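Uncharacterized protein YfeY (Escherichia coli, PDB 2QZB) is of unknown function, belongs to the DUF1131 family and is probably made as a lipoprotein with a signal peptide. Local coordinates at residues V56-F60 against M70-G74; A122-K126 against S134-S138. All blocks are in the same frame, centred on the assembly; numbering follows the deposited sequence.

Contact 1. Residues V56-F60 against M70-G74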
ATOM      1  N   VAL A  56      -5.405  14.702  15.615  1.00 38.48           N
ATOM      2  CA  VAL A  56      -6.341  13.847  14.921  1.00 37.30           C
ATOM      3  C   VAL A  56      -6.219  14.142  13.430  1.00 36.22           C
ATOM      4  O   VAL A  56      -6.242  15.309  13.027  1.00 36.02           O
ATOM      5  CB  VAL A  56      -7.792  14.066  15.440  1.00 37.65           C
ATOM      6  CG1 VAL A  56      -8.846  13.624  14.413  1.00 38.40           C
ATOM      7  CG2 VAL A  56      -7.988  13.325  16.774  1.00 36.88           C
ATOM      8  N   VAL A  57      -6.045  13.096  12.622  1.00 34.13           N
ATOM      9  CA  VAL A  57      -6.005  13.271  11.150  1.00 32.71           C
ATOM     10  C   VAL A  57      -7.163  12.542  10.465  1.00 31.88           C
ATOM     11  O   VAL A  57      -7.649  11.512  10.948  1.00 30.69           O
ATOM     12  CB  VAL A  57      -4.693  12.768  10.489  1.00 33.01           C
ATOM     13  CG1 VAL A  57      -3.481  13.632  10.898  1.00 33.33           C
ATOM     14  CG2 VAL A  57      -4.447  11.288  10.778  1.00 32.85           C
ATOM     15  N   ARG A  58      -7.557  13.071   9.312  1.00 30.40           N
ATOM     16  CA  ARG A  58      -8.562  12.464   8.510  1.00 29.35           C
ATOM     17  C   ARG A  58      -7.925  11.449   7.568  1.00 28.08           C
ATOM     18  O   ARG A  58      -6.730  11.558   7.210  1.00 26.55           O
ATOM     19  CB  ARG A  58      -9.296  13.545   7.752  1.00 30.92           C
ATOM     20  CG  ARG A  58     -10.035  14.538   8.689  1.00 34.99           C
ATOM     21  CD  ARG A  58     -10.158  15.941   8.094  1.00 40.66           C
ATOM     22  NE  ARG A  58     -10.823  15.922   6.793  1.00 44.75           N
ATOM     23  CZ  ARG A  58     -10.213  16.137   5.624  1.00 47.05           C
ATOM     24  NH1 ARG A  58      -8.902  16.412   5.575  1.00 45.28           N
ATOM     25  NH2 ARG A  58     -10.925  16.082   4.499  1.00 46.78           N
ATOM     26  N   PHE A  59      -8.705  10.423   7.246  1.00 25.45           N
ATOM     27  CA  PHE A  59      -8.367   9.491   6.168  1.00 24.31           C
ATOM     28  C   PHE A  59      -9.602   9.181   5.310  1.00 23.48           C
ATOM     29  O   PHE A  59     -10.732   9.455   5.751  1.00 21.42           O
ATOM     30  CB  PHE A  59      -7.688   8.212   6.695  1.00 24.17           C
ATOM     31  CG  PHE A  59      -8.576   7.310   7.493  1.00 24.54           C
ATOM     32  CD1 PHE A  59      -8.647   7.429   8.867  1.00 24.84           C
ATOM     33  CD2 PHE A  59      -9.289   6.301   6.875  1.00 23.77           C
ATOM     34  CE1 PHE A  59      -9.455   6.586   9.606  1.00 26.18           C
ATOM     35  CE2 PHE A  59     -10.117   5.471   7.584  1.00 27.45           C
ATOM     36  CZ  PHE A  59     -10.186   5.585   8.978  1.00 28.21           C
ATOM     37  N   PHE A  60      -9.375   8.653   4.103  1.00 22.45           N
ATOM     38  CA  PHE A  60     -10.461   8.187   3.223  1.00 21.89           C
ATOM     39  C   PHE A  60     -10.231   6.737   2.843  1.00 21.40           C
ATOM     40  O   PHE A  60      -9.094   6.314   2.666  1.00 19.67           O
ATOM     41  CB  PHE A  60     -10.600   9.061   1.956  1.00 21.80           C
ATOM     42  CG  PHE A  60     -11.087  10.455   2.237  1.00 24.22           C
ATOM     43  CD1 PHE A  60     -10.174  11.470   2.598  1.00 26.92           C
ATOM     44  CD2 PHE A  60     -12.459  10.757   2.190  1.00 25.05           C
ATOM     45  CE1 PHE A  60     -10.609  12.746   2.899  1.00 24.36           C
ATOM     46  CE2 PHE A  60     -12.912  12.023   2.476  1.00 23.70           C
ATOM     47  CZ  PHE A  60     -11.995  13.029   2.843  1.00 25.71           C
ATOM     48  N   MET A  70      -8.483   1.190  -1.478  1.00 21.44           N
ATOM     49  CA  MET A  70      -7.338   2.071  -1.104  1.00 20.91           C
ATOM     50  C   MET A  70      -7.702   2.771   0.176  1.00 21.74           C
ATOM     51  O   MET A  70      -8.875   3.136   0.384  1.00 21.07           O
ATOM     52  CB  MET A  70      -7.076   3.265  -2.066  1.00 20.85           C
ATOM     53  CG  MET A  70      -6.901   3.028  -3.547  1.00 23.60           C
ATOM     54  SD  MET A  70      -6.530   4.556  -4.497  1.00 19.28           S
ATOM     55  CE  MET A  70      -7.130   3.934  -6.042  1.00 25.28           C
ATOM     56  N   VAL A  71      -6.671   3.041   0.968  1.00 22.13           N
ATOM     57  CA  VAL A  71      -6.744   3.930   2.133  1.00 22.05           C
ATOM     58  C   VAL A  71      -5.857   5.120   1.840  1.00 22.48           C
ATOM     59  O   VAL A  71      -4.671   4.944   1.561  1.00 22.28           O
ATOM     60  CB  VAL A  71      -6.211   3.263   3.414  1.00 21.73           C
ATOM     61  CG1 VAL A  71      -6.412   4.221   4.648  1.00 23.30           C
ATOM     62  CG2 VAL A  71      -6.885   1.890   3.684  1.00 22.96           C
ATOM     63  N   ILE A  72      -6.421   6.328   1.907  1.00 21.30           N
ATOM     64  CA  ILE A  72      -5.695   7.518   1.641  1.00 22.18           C
ATOM     65  C   ILE A  72      -5.504   8.293   2.954  1.00 24.40           C
ATOM     66  O   ILE A  72      -6.476   8.548   3.707  1.00 23.80           O
ATOM     67  CB  ILE A  72      -6.461   8.384   0.630  1.00 21.52           C
ATOM     68  CG1 ILE A  72      -6.723   7.596  -0.656  1.00 21.98           C
ATOM     69  CG2 ILE A  72      -5.694   9.658   0.367  1.00 23.16           C
ATOM     70  CD1 ILE A  72      -7.673   8.324  -1.653  1.00 22.54           C
ATOM     71  N   ASN A  73      -4.254   8.634   3.231  1.00 25.74           N
ATOM     72  CA  ASN A  73      -3.857   9.377   4.441  1.00 27.79           C
ATOM     73  C   ASN A  73      -3.160  10.650   4.039  1.00 28.76           C
ATOM     74  O   ASN A  73      -2.679  10.782   2.911  1.00 28.59           O
ATOM     75  CB  ASN A  73      -2.948   8.532   5.356  1.00 28.42           C
ATOM     76  CG  ASN A  73      -3.724   7.547   6.214  1.00 30.23           C
ATOM     77  OD1 ASN A  73      -4.412   7.948   7.144  1.00 37.04           O
ATOM     78  ND2 ASN A  73      -3.589   6.258   5.937  1.00 30.76           N
ATOM     79  N   GLY A  74      -3.117  11.618   4.952  1.00 30.69           N
ATOM     80  CA  GLY A  74      -2.550  12.931   4.634  1.00 30.81           C
ATOM     81  C   GLY A  74      -2.389  13.834   5.858  1.00 32.13           C
ATOM     82  O   GLY A  74      -1.882  13.394   6.899  1.00 32.83           O
TER
HETATM   83  O   HOH W   1      -4.389  10.347   7.679  1.00 30.78           O
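Phe60 and Ile72 form an antiparallel hydrogen-bonded pair, and their two backbone bonds are the direct polar links between 56-60 and 70-74. Phe60 N gives its hydrogen to Ile72 O at 2.9 Å, and Ile72 N returns one to Phe60 O at 2.8 Å. With N-H...O angles of 163° and 173°, both are nearly straight. Phe60 O also receives a CA-H...O contact from Val71 CA, so one carbonyl is approached by two neighbouring donors of the partner strand.

Toward Gly74 the strands part, and a water takes over. It donates to Arg58 O at 2.7 Å and to Asn73 OD1 at a short 2.5 Å, a length not to be read as strength, while accepting from Gly74 N over a longer 3.3 Å, thereby supplying partners to three polar atoms of the widening gap. Asn73 OD1 has a further, weak bond from Lys50 NZ, and the guanidinium of Arg58 turns instead to Leu30 O through NH2.

On the face of Phe59 and Asn73, Phe59 CB lies against both Ile72 O and Asn73 OD1, 3.3 Å from the latter. Its ring, placed between backbone N and carbonyl carbon by a chi1 of 69°, leads off from the partner strand, leaving CD2 to touch Val71 CG1 obliquely at 4.2 Å.

Both segments belong to the hairpin of strands 55-64 and 67-73. Strand 44-52 flanks it through backbone bonds of Val57 and Phe59, strand 81-84 pairs with the other side through Val71, and Ile35 of helix 32-38 packs on Phe60 and Ile72.

Contact 2. Residues A122-K126 against S134-S138; sequences AVECK and SYQFS
Ala122 CB lies 3.3 Å from Phe137 O, just ahead of strand 123-126, where this strand begins to pair with 133-138. Val123 pairs with Phe137 through two backbone bonds, the one from Phe137 N to Val123 O being the shorter at 2.7 Å. Glu124 and Gln136 form the following non-hydrogen-bonded pair, joined by their side chains: Gln136 NE2 donates to Glu124 OE1 at 3.0 Å. It reaches the anti side of that oxygen, 33° out of the carboxylate plane, and the carboxylate and amide planes stand 25° apart. Glu124 CG points opposite the backbone N (chi1 -171°), and the extended chain carries OE2 to a salt bridge with Arg165. An alanine here would remove both carboxylate oxygens and is likely to leave Gln136 NE2 and Arg165 without these partners. Cys125 exchanges two backbone bonds with Tyr135; on the face it shares with Val123, Tyr135 and Phe137, opposite that of Glu124, its SG rests obliquely by the Phe137 ring, 3.8 Å from CE1, a sulfur-aromatic contact, and closes the disulfide with Cys112. Strand 112-114 flanks 123-126 and strand 158-165 flanks 133-138, while helix 101-104 lies over the Cys125 face, where Phe101 meets Phe137 edge-to-face.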
ATOM      1  N   ALA A 122       1.961  -9.281   8.556  1.00 34.14           N
ATOM      2  CA  ALA A 122       2.522  -8.844   7.262  1.00 33.42           C
ATOM      3  C   ALA A 122       3.967  -8.327   7.369  1.00 33.09           C
ATOM      4  O   ALA A 122       4.390  -7.796   8.391  1.00 33.20           O
ATOM      5  CB  ALA A 122       1.641  -7.775   6.618  1.00 33.24           C
ATOM      6  N   VAL A 123       4.698  -8.461   6.277  1.00 31.74           N
ATOM      7  CA  VAL A 123       6.070  -8.006   6.177  1.00 30.87           C
ATOM      8  C   VAL A 123       6.062  -6.943   5.085  1.00 30.34           C
ATOM      9  O   VAL A 123       5.393  -7.118   4.055  1.00 30.22           O
ATOM     10  CB  VAL A 123       6.989  -9.188   5.829  1.00 30.29           C
ATOM     11  CG1 VAL A 123       8.435  -8.734   5.630  1.00 32.77           C
ATOM     12  CG2 VAL A 123       6.954 -10.182   6.969  1.00 30.98           C
ATOM     13  N   GLU A 124       6.760  -5.835   5.325  1.00 28.98           N
ATOM     14  CA  GLU A 124       6.819  -4.755   4.367  1.00 29.33           C
ATOM     15  C   GLU A 124       8.236  -4.582   3.813  1.00 29.13           C
ATOM     16  O   GLU A 124       9.198  -4.509   4.595  1.00 28.46           O
ATOM     17  CB  GLU A 124       6.385  -3.472   5.040  1.00 28.69           C
ATOM     18  CG  GLU A 124       6.204  -2.298   4.107  1.00 32.60           C
ATOM     19  CD  GLU A 124       5.693  -1.095   4.842  1.00 36.73           C
ATOM     20  OE1 GLU A 124       4.763  -1.247   5.675  1.00 40.74           O
ATOM     21  OE2 GLU A 124       6.243  -0.008   4.609  1.00 40.97           O
ATOM     22  N   CYS A 125       8.333  -4.466   2.487  1.00 28.86           N
ATOM     23  CA  CYS A 125       9.601  -4.407   1.749  1.00 29.19           C
ATOM     24  C   CYS A 125       9.595  -3.256   0.767  1.00 28.85           C
ATOM     25  O   CYS A 125       8.622  -3.064   0.056  1.00 27.41           O
ATOM     26  CB  CYS A 125       9.848  -5.694   0.928  1.00 29.62           C
ATOM     27  SG  CYS A 125       9.750  -7.316   1.807  1.00 33.50           S
ATOM     28  N   LYS A 126      10.708  -2.531   0.673  1.00 28.74           N
ATOM     29  CA  LYS A 126      10.805  -1.437  -0.275  1.00 30.61           C
ATOM     30  C   LYS A 126      10.969  -2.000  -1.659  1.00 30.06           C
ATOM     31  O   LYS A 126      11.647  -3.022  -1.864  1.00 31.35           O
ATOM     32  CB  LYS A 126      11.988  -0.496   0.044  1.00 31.30           C
ATOM     33  CG  LYS A 126      12.202  -0.244   1.517  1.00 36.69           C
ATOM     34  CD  LYS A 126      13.598  -0.753   1.974  1.00 46.48           C
ATOM     35  CE  LYS A 126      13.935  -0.336   3.417  1.00 50.27           C
ATOM     36  NZ  LYS A 126      14.995  -1.222   4.023  1.00 53.41           N
ATOM     37  N   SER A 134       6.487   0.632  -1.501  1.00 24.39           N
ATOM     38  CA  SER A 134       6.747  -0.534  -0.678  1.00 25.73           C
ATOM     39  C   SER A 134       5.649  -1.546  -0.980  1.00 25.35           C
ATOM     40  O   SER A 134       4.593  -1.163  -1.473  1.00 24.94           O
ATOM     41  CB  SER A 134       6.648  -0.179   0.805  1.00 26.63           C
ATOM     42  OG  SER A 134       7.611   0.800   1.167  1.00 32.85           O
ATOM     43  N   TYR A 135       5.899  -2.813  -0.659  1.00 25.01           N
ATOM     44  CA  TYR A 135       4.920  -3.886  -0.823  1.00 25.92           C
ATOM     45  C   TYR A 135       4.761  -4.521   0.540  1.00 25.65           C
ATOM     46  O   TYR A 135       5.758  -4.737   1.246  1.00 26.79           O
ATOM     47  CB  TYR A 135       5.423  -4.948  -1.828  1.00 25.34           C
ATOM     48  CG  TYR A 135       5.965  -4.409  -3.141  1.00 25.15           C
ATOM     49  CD1 TYR A 135       5.183  -3.620  -3.973  1.00 24.04           C
ATOM     50  CD2 TYR A 135       7.266  -4.708  -3.557  1.00 25.44           C
ATOM     51  CE1 TYR A 135       5.682  -3.105  -5.156  1.00 24.65           C
ATOM     52  CE2 TYR A 135       7.761  -4.224  -4.764  1.00 21.53           C
ATOM     53  CZ  TYR A 135       6.972  -3.435  -5.553  1.00 25.64           C
ATOM     54  OH  TYR A 135       7.441  -2.967  -6.761  1.00 24.33           O
ATOM     55  N   GLN A 136       3.541  -4.815   0.947  1.00 25.25           N
ATOM     56  CA  GLN A 136       3.378  -5.706   2.095  1.00 26.01           C
ATOM     57  C   GLN A 136       3.063  -7.101   1.596  1.00 25.57           C
ATOM     58  O   GLN A 136       2.419  -7.269   0.540  1.00 24.68           O
ATOM     59  CB  GLN A 136       2.292  -5.232   3.082  1.00 26.57           C
ATOM     60  CG  GLN A 136       2.568  -3.870   3.725  1.00 28.48           C
ATOM     61  CD  GLN A 136       1.652  -3.562   4.936  1.00 29.24           C
ATOM     62  OE1 GLN A 136       0.674  -4.279   5.205  1.00 32.54           O
ATOM     63  NE2 GLN A 136       1.982  -2.491   5.666  1.00 32.43           N
ATOM     64  N   PHE A 137       3.514  -8.104   2.352  1.00 25.65           N
ATOM     65  CA  PHE A 137       3.353  -9.508   1.961  1.00 25.66           C
ATOM     66  C   PHE A 137       2.561 -10.199   3.042  1.00 26.88           C
ATOM     67  O   PHE A 137       2.661  -9.822   4.208  1.00 26.44           O
ATOM     68  CB  PHE A 137       4.731 -10.190   1.789  1.00 24.48           C
ATOM     69  CG  PHE A 137       5.449  -9.759   0.541  1.00 23.52           C
ATOM     70  CD1 PHE A 137       6.257  -8.617   0.544  1.00 23.42           C
ATOM     71  CD2 PHE A 137       5.279 -10.449  -0.632  1.00 22.78           C
ATOM     72  CE1 PHE A 137       6.886  -8.197  -0.609  1.00 22.37           C
ATOM     73  CE2 PHE A 137       5.909 -10.045  -1.775  1.00 24.50           C
ATOM     74  CZ  PHE A 137       6.698  -8.901  -1.775  1.00 23.01           C
ATOM     75  N   SER A 138       1.763 -11.197   2.678  1.00 27.65           N
ATOM     76  CA  SER A 138       1.191 -12.069   3.713  1.00 29.63           C
ATOM     77  C   SER A 138       1.182 -13.515   3.277  1.00 30.49           C
ATOM     78  O   SER A 138       1.297 -13.811   2.077  1.00 29.95           O
ATOM     79  CB  SER A 138      -0.179 -11.608   4.226  1.00 29.97           C
ATOM     80  OG  SER A 138      -0.988 -11.040   3.231  1.00 34.17           O
TER

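How the contacts relate
Contacts 1 and 2 are two separate antiparallel hairpins of one sheet, following each other along the chain: 56-60 with 70-74 closes before 122-126 with 134-138 opens. Their centres lie 20 Å apart on opposite sides of the chain's centre, and with nearest atoms about 10 Å apart they do not touch. The strand order explains the spacing, since strands 81-84 and 158-165 stand between 67-73 and 133-138. Each hairpin has a different helix against it, 32-38 at contact 1 and 101-104 at contact 2. Contact 2 alone contains a disulfide cysteine. With the function unknown, neither contact can be tied to an active site.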